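Local coordinates for secretin XcpQ (Pseudomonas aeruginosa, PDB 4E9J), which forms the outer-membrane channel of a type II secretion system that exports proteins such as elastase LasB, here represented by its periplasmic N0, N1 and N2 domains, at residues A[54-66]-A[110-122]. Sequence-based numbering, arbitrary orientation.
Sequences GQVSVVSKAQLSL and PDRLETRVIQVQQ
E114 reaches V59 along one face of a parallel strand pair, the two side chains crossing at a slant. CB and CG of E114 lie beside S57, CG coming within 3.7 Å of S57 O and 4.1 Å of S57 CB. With CG anti to the backbone N (chi1 178°) and the chain extended beyond, the carboxylate is carried to V59, where OE2 sits 3.4 Å from V59 CG2. The same OE2 accepts a nearly straight, salt-bridging hydrogen bond from R116 NE of its own strand (2.9 Å, 172° at the hydrogen); OE2 lies in the R116 guanidinium plane, whereas NE meets it from above the carboxylate plane. E114 OE1 is hydrogen-bonded to S157 OG and R116 NH1 forms a salt bridge with E164, both on helix 157-171.

Three backbone hydrogen bonds establish the pairing: T115 N to S57 O (2.8 Å), V59 N to T115 O (3.1 Å) and V117 N to V59 O; the strand directions are 11° apart. On the opposite face V117 CB packs against S60 OG at 3.6 Å. S60 OG itself donates to A62 O.

Strand 55-61 also pairs with strand 21-30, and 114-119 with 150-155; this parallel seam therefore links what are assigned as the N0 and N1 domains in a curled mixed sheet.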
ATOM      1  N   GLY A  54      17.456 -19.782   0.217  1.00 42.17           N
ATOM      2  CA  GLY A  54      17.885 -18.450   0.621  1.00 41.61           C
ATOM      3  C   GLY A  54      18.428 -18.368   2.030  1.00 44.79           C
ATOM      4  O   GLY A  54      18.181 -19.245   2.860  1.00 44.32           O
ATOM      5  N   GLN A  55      19.152 -17.274   2.290  1.00 41.99           N
ATOM      6  CA  GLN A  55      19.746 -16.933   3.577  1.00 41.99           C
ATOM      7  C   GLN A  55      18.935 -15.778   4.177  1.00 43.61           C
ATOM      8  O   GLN A  55      18.592 -14.843   3.461  1.00 44.22           O
ATOM      9  CB  GLN A  55      21.197 -16.460   3.404  1.00 43.15           C
ATOM     10  CG  GLN A  55      22.243 -17.501   3.042  1.00 64.65           C
ATOM     11  CD  GLN A  55      22.278 -18.673   3.983  1.00 84.23           C
ATOM     12  OE1 GLN A  55      22.840 -18.598   5.076  1.00 83.19           O
ATOM     13  NE2 GLN A  55      21.691 -19.779   3.578  1.00 71.54           N
ATOM     14  N   VAL A  56      18.602 -15.875   5.464  1.00 37.18           N
ATOM     15  CA  VAL A  56      17.833 -14.849   6.157  1.00 34.98           C
ATOM     16  C   VAL A  56      18.482 -14.409   7.449  1.00 37.70           C
ATOM     17  O   VAL A  56      19.189 -15.182   8.114  1.00 36.43           O
ATOM     18  CB  VAL A  56      16.363 -15.290   6.382  1.00 36.47           C
ATOM     19  CG1 VAL A  56      15.727 -15.715   5.055  1.00 35.56           C
ATOM     20  CG2 VAL A  56      16.242 -16.397   7.424  1.00 35.29           C
ATOM     21  N   SER A  57      18.243 -13.142   7.786  1.00 33.32           N
ATOM     22  CA  SER A  57      18.605 -12.557   9.062  1.00 34.30           C
ATOM     23  C   SER A  57      17.286 -11.968   9.597  1.00 37.72           C
ATOM     24  O   SER A  57      16.632 -11.188   8.901  1.00 38.72           O
ATOM     25  CB  SER A  57      19.696 -11.501   8.905  1.00 39.83           C
ATOM     26  OG  SER A  57      20.895 -12.074   8.399  1.00 46.78           O
ATOM     27  N   VAL A  58      16.854 -12.413  10.782  1.00 31.18           N
ATOM     28  CA  VAL A  58      15.580 -12.024  11.382  1.00 29.92           C
ATOM     29  C   VAL A  58      15.848 -11.570  12.789  1.00 35.55           C
ATOM     30  O   VAL A  58      16.404 -12.331  13.583  1.00 35.36           O
ATOM     31  CB  VAL A  58      14.589 -13.199  11.346  1.00 32.08           C
ATOM     32  CG1 VAL A  58      13.218 -12.775  11.866  1.00 31.78           C
ATOM     33  CG2 VAL A  58      14.489 -13.762   9.938  1.00 31.23           C
ATOM     34  N   VAL A  59      15.422 -10.345  13.105  1.00 32.30           N
ATOM     35  CA  VAL A  59      15.723  -9.706  14.379  1.00 32.10           C
ATOM     36  C   VAL A  59      14.526  -8.996  14.974  1.00 36.25           C
ATOM     37  O   VAL A  59      13.869  -8.224  14.282  1.00 33.49           O
ATOM     38  CB  VAL A  59      16.894  -8.720  14.159  1.00 36.59           C
ATOM     39  CG1 VAL A  59      17.212  -7.908  15.415  1.00 36.89           C
ATOM     40  CG2 VAL A  59      18.130  -9.444  13.646  1.00 36.98           C
ATOM     41  N   SER A  60      14.231  -9.288  16.258  1.00 34.09           N
ATOM     42  CA  SER A  60      13.223  -8.584  17.034  1.00 34.08           C
ATOM     43  C   SER A  60      13.736  -8.481  18.460  1.00 39.23           C
ATOM     44  O   SER A  60      13.864  -9.510  19.128  1.00 38.03           O
ATOM     45  CB  SER A  60      11.878  -9.301  16.996  1.00 37.08           C
ATOM     46  OG  SER A  60      10.853  -8.558  17.641  1.00 34.03           O
ATOM     47  N   LYS A  61      14.089  -7.258  18.888  1.00 37.13           N
ATOM     48  CA  LYS A  61      14.507  -6.965  20.257  1.00 38.71           C
ATOM     49  C   LYS A  61      13.223  -6.759  21.100  1.00 44.10           C
ATOM     50  O   LYS A  61      13.234  -7.006  22.305  1.00 45.03           O
ATOM     51  CB  LYS A  61      15.441  -5.733  20.316  1.00 41.05           C
ATOM     52  N   ALA A  62      12.115  -6.372  20.442  1.00 38.44           N
ATOM     53  CA  ALA A  62      10.797  -6.272  21.045  1.00 38.09           C
ATOM     54  C   ALA A  62      10.232  -7.673  21.267  1.00 39.85           C
ATOM     55  O   ALA A  62      10.421  -8.568  20.428  1.00 39.69           O
ATOM     56  CB  ALA A  62       9.860  -5.530  20.109  1.00 39.27           C
ATOM     57  N   GLN A  63       9.471  -7.847  22.338  1.00 33.34           N
ATOM     58  CA  GLN A  63       8.909  -9.158  22.604  1.00 32.27           C
ATOM     59  C   GLN A  63       7.642  -9.317  21.787  1.00 32.63           C
ATOM     60  O   GLN A  63       6.850  -8.391  21.692  1.00 28.89           O
ATOM     61  CB  GLN A  63       8.717  -9.425  24.107  1.00 33.20           C
ATOM     62  CG  GLN A  63       7.590  -8.683  24.800  1.00 46.70           C
ATOM     63  CD  GLN A  63       7.440  -9.166  26.227  1.00 59.50           C
ATOM     64  OE1 GLN A  63       8.433  -9.434  26.910  1.00 52.85           O
ATOM     65  NE2 GLN A  63       6.205  -9.242  26.733  1.00 50.70           N
ATOM     66  N   LEU A  64       7.494 -10.471  21.155  1.00 29.26           N
ATOM     67  CA  LEU A  64       6.365 -10.751  20.293  1.00 29.60           C
ATOM     68  C   LEU A  64       5.516 -11.875  20.838  1.00 30.23           C
ATOM     69  O   LEU A  64       6.053 -12.872  21.291  1.00 29.67           O
ATOM     70  CB  LEU A  64       6.899 -11.183  18.919  1.00 30.20           C
ATOM     71  CG  LEU A  64       7.817 -10.188  18.208  1.00 34.78           C
ATOM     72  CD1 LEU A  64       8.282 -10.766  16.908  1.00 35.37           C
ATOM     73  CD2 LEU A  64       7.125  -8.860  17.962  1.00 35.37           C
ATOM     74  N   SER A  65       4.209 -11.747  20.730  1.00 25.52           N
ATOM     75  CA  SER A  65       3.253 -12.794  21.085  1.00 26.52           C
ATOM     76  C   SER A  65       3.276 -13.842  19.980  1.00 33.30           C
ATOM     77  O   SER A  65       3.832 -13.596  18.907  1.00 31.03           O
ATOM     78  CB  SER A  65       1.858 -12.202  21.150  1.00 30.19           C
ATOM     79  OG  SER A  65       1.536 -11.720  19.853  1.00 41.01           O
ATOM     80  N   LEU A  66       2.573 -14.949  20.186  1.00 33.50           N
ATOM     81  CA  LEU A  66       2.506 -16.045  19.216  1.00 34.83           C
ATOM     82  C   LEU A  66       1.985 -15.556  17.858  1.00 38.54           C
ATOM     83  O   LEU A  66       2.575 -15.866  16.816  1.00 37.42           O
ATOM     84  CB  LEU A  66       1.589 -17.152  19.785  1.00 35.84           C
ATOM     85  CG  LEU A  66       1.400 -18.406  18.953  1.00 43.17           C
ATOM     86  CD1 LEU A  66       2.728 -19.062  18.667  1.00 44.04           C
ATOM     87  CD2 LEU A  66       0.478 -19.392  19.668  1.00 48.02           C
ATOM     88  N   PRO A 110      19.497  -7.671  -3.462  1.00 57.98           N
ATOM     89  CA  PRO A 110      20.805  -8.093  -2.929  1.00 58.22           C
ATOM     90  C   PRO A 110      20.770  -9.424  -2.160  1.00 63.61           C
ATOM     91  O   PRO A 110      19.722  -9.835  -1.643  1.00 63.33           O
ATOM     92  CB  PRO A 110      21.266  -6.913  -2.073  1.00 60.02           C
ATOM     93  CG  PRO A 110      20.092  -6.041  -1.892  1.00 64.14           C
ATOM     94  CD  PRO A 110      19.050  -6.385  -2.892  1.00 59.43           C
ATOM     95  N   ASP A 111      21.920 -10.113  -2.133  1.00 60.24           N
ATOM     96  CA  ASP A 111      22.069 -11.435  -1.506  1.00 60.17           C
ATOM     97  C   ASP A 111      21.822 -11.468   0.015  1.00 63.13           C
ATOM     98  O   ASP A 111      21.427 -12.519   0.531  1.00 63.07           O
ATOM     99  CB  ASP A 111      23.464 -12.024  -1.810  1.00 62.09           C
ATOM    100  N   ARG A 112      22.053 -10.344   0.724  1.00 57.78           N
ATOM    101  CA  ARG A 112      21.909 -10.272   2.177  1.00 57.29           C
ATOM    102  C   ARG A 112      20.808  -9.284   2.586  1.00 57.89           C
ATOM    103  O   ARG A 112      21.026  -8.067   2.541  1.00 57.59           O
ATOM    104  CB  ARG A 112      23.258  -9.886   2.824  1.00 58.95           C
ATOM    105  N   LEU A 113      19.621  -9.821   2.978  1.00 49.90           N
ATOM    106  CA  LEU A 113      18.487  -9.019   3.442  1.00 47.50           C
ATOM    107  C   LEU A 113      18.180  -9.345   4.890  1.00 45.64           C
ATOM    108  O   LEU A 113      18.103 -10.521   5.251  1.00 43.71           O
ATOM    109  CB  LEU A 113      17.228  -9.293   2.593  1.00 47.16           C
ATOM    110  CG  LEU A 113      17.340  -9.000   1.108  1.00 51.54           C
ATOM    111  CD1 LEU A 113      16.000  -9.166   0.430  1.00 52.01           C
ATOM    112  CD2 LEU A 113      17.888  -7.616   0.860  1.00 52.85           C
ATOM    113  N   GLU A 114      18.013  -8.309   5.727  1.00 39.08           N
ATOM    114  CA  GLU A 114      17.617  -8.501   7.118  1.00 36.12           C
ATOM    115  C   GLU A 114      16.166  -8.075   7.250  1.00 35.05           C
ATOM    116  O   GLU A 114      15.790  -7.070   6.669  1.00 31.62           O
ATOM    117  CB  GLU A 114      18.492  -7.706   8.097  1.00 37.22           C
ATOM    118  CG  GLU A 114      18.065  -7.845   9.561  1.00 39.67           C
ATOM    119  CD  GLU A 114      18.824  -7.016  10.582  1.00 65.02           C
ATOM    120  OE1 GLU A 114      20.007  -6.690  10.338  1.00 52.11           O
ATOM    121  OE2 GLU A 114      18.239  -6.718  11.648  1.00 60.97           O
ATOM    122  N   THR A 115      15.349  -8.857   7.991  1.00 32.38           N
ATOM    123  CA  THR A 115      13.963  -8.536   8.341  1.00 30.61           C
ATOM    124  C   THR A 115      13.967  -8.136   9.826  1.00 34.34           C
ATOM    125  O   THR A 115      14.132  -9.004  10.686  1.00 32.79           O
ATOM    126  CB  THR A 115      13.049  -9.702   8.064  1.00 39.46           C
ATOM    127  OG1 THR A 115      13.137 -10.019   6.671  1.00 38.41           O
ATOM    128  CG2 THR A 115      11.600  -9.395   8.446  1.00 39.08           C
ATOM    129  N   ARG A 116      13.805  -6.829  10.128  1.00 28.73           N
ATOM    130  CA  ARG A 116      13.862  -6.314  11.485  1.00 28.54           C
ATOM    131  C   ARG A 116      12.521  -5.750  11.958  1.00 32.85           C
ATOM    132  O   ARG A 116      11.861  -5.067  11.185  1.00 31.75           O
ATOM    133  CB  ARG A 116      14.913  -5.189  11.558  1.00 27.38           C
ATOM    134  CG  ARG A 116      15.270  -4.873  12.996  1.00 33.49           C
ATOM    135  CD  ARG A 116      16.210  -3.722  13.131  1.00 34.77           C
ATOM    136  NE  ARG A 116      17.556  -4.061  12.670  1.00 45.32           N
ATOM    137  CZ  ARG A 116      18.594  -3.242  12.728  1.00 56.79           C
ATOM    138  NH1 ARG A 116      18.450  -2.008  13.209  1.00 40.38           N
ATOM    139  NH2 ARG A 116      19.786  -3.638  12.282  1.00 45.46           N
ATOM    140  N   VAL A 117      12.124  -6.022  13.215  1.00 29.52           N
ATOM    141  CA  VAL A 117      10.928  -5.452  13.829  1.00 28.81           C
ATOM    142  C   VAL A 117      11.409  -4.220  14.596  1.00 33.59           C
ATOM    143  O   VAL A 117      12.361  -4.310  15.371  1.00 33.47           O
ATOM    144  CB  VAL A 117      10.217  -6.448  14.776  1.00 31.88           C
ATOM    145  CG1 VAL A 117       8.992  -5.801  15.421  1.00 31.39           C
ATOM    146  CG2 VAL A 117       9.803  -7.715  14.044  1.00 30.84           C
ATOM    147  N   ILE A 118      10.778  -3.073  14.366  1.00 31.44           N
ATOM    148  CA  ILE A 118      11.132  -1.792  14.987  1.00 31.09           C
ATOM    149  C   ILE A 118       9.948  -1.382  15.821  1.00 35.71           C
ATOM    150  O   ILE A 118       8.893  -1.118  15.266  1.00 34.59           O
ATOM    151  CB  ILE A 118      11.471  -0.706  13.918  1.00 35.05           C
ATOM    152  CG1 ILE A 118      12.653  -1.167  13.033  1.00 36.46           C
ATOM    153  CG2 ILE A 118      11.836   0.623  14.587  1.00 35.78           C
ATOM    154  CD1 ILE A 118      13.086  -0.177  11.917  1.00 44.75           C
ATOM    155  N   GLN A 119      10.077  -1.353  17.143  1.00 34.25           N
ATOM    156  CA  GLN A 119       8.965  -0.916  17.971  1.00 34.74           C
ATOM    157  C   GLN A 119       8.970   0.616  17.972  1.00 38.73           C
ATOM    158  O   GLN A 119      10.031   1.225  17.915  1.00 36.69           O
ATOM    159  CB  GLN A 119       9.097  -1.460  19.397  1.00 36.71           C
ATOM    160  CG  GLN A 119       7.823  -1.270  20.224  1.00 47.84           C
ATOM    161  CD  GLN A 119       7.594  -2.432  21.146  1.00 62.37           C
ATOM    162  OE1 GLN A 119       8.118  -2.470  22.257  1.00 58.23           O
ATOM    163  NE2 GLN A 119       6.858  -3.432  20.687  1.00 52.38           N
ATOM    164  N   VAL A 120       7.785   1.217  17.904  1.00 37.23           N
ATOM    165  CA  VAL A 120       7.577   2.678  17.914  1.00 37.05           C
ATOM    166  C   VAL A 120       6.966   2.999  19.275  1.00 39.13           C
ATOM    167  O   VAL A 120       6.029   2.337  19.700  1.00 38.52           O
ATOM    168  CB  VAL A 120       6.683   3.112  16.728  1.00 40.77           C
ATOM    169  CG1 VAL A 120       6.417   4.611  16.747  1.00 40.91           C
ATOM    170  CG2 VAL A 120       7.338   2.707  15.403  1.00 40.14           C
ATOM    171  N   GLN A 121       7.507   3.997  19.960  1.00 37.12           N
ATOM    172  CA  GLN A 121       7.097   4.351  21.314  1.00 37.77           C
ATOM    173  C   GLN A 121       5.879   5.257  21.459  1.00 40.37           C
ATOM    174  O   GLN A 121       4.961   4.900  22.185  1.00 41.29           O
ATOM    175  CB  GLN A 121       8.296   5.002  22.045  1.00 39.97           C
ATOM    176  N   GLN A 122       5.927   6.480  20.887  1.00 35.22           N
ATOM    177  CA  GLN A 122       4.928   7.536  21.091  1.00 34.76           C
ATOM    178  C   GLN A 122       3.844   7.641  20.049  1.00 40.13           C
ATOM    179  O   GLN A 122       2.720   7.990  20.396  1.00 40.74           O
ATOM    180  CB  GLN A 122       5.623   8.904  21.159  1.00 35.81           C
ATOM    181  CG  GLN A 122       6.640   9.054  22.270  1.00 44.69           C
ATOM    182  CD  GLN A 122       7.359  10.377  22.166  1.00 61.66           C
ATOM    183  OE1 GLN A 122       8.579  10.441  21.976  1.00 54.73           O
ATOM    184  NE2 GLN A 122       6.628  11.468  22.294  1.00 55.31           N
TER
HETATM  185  O   HOH W   1      15.234 -11.524   5.871  1.00 37.29           O
HETATM  186  O   HOH W   2      14.424  -5.136  16.842  1.00 34.49           O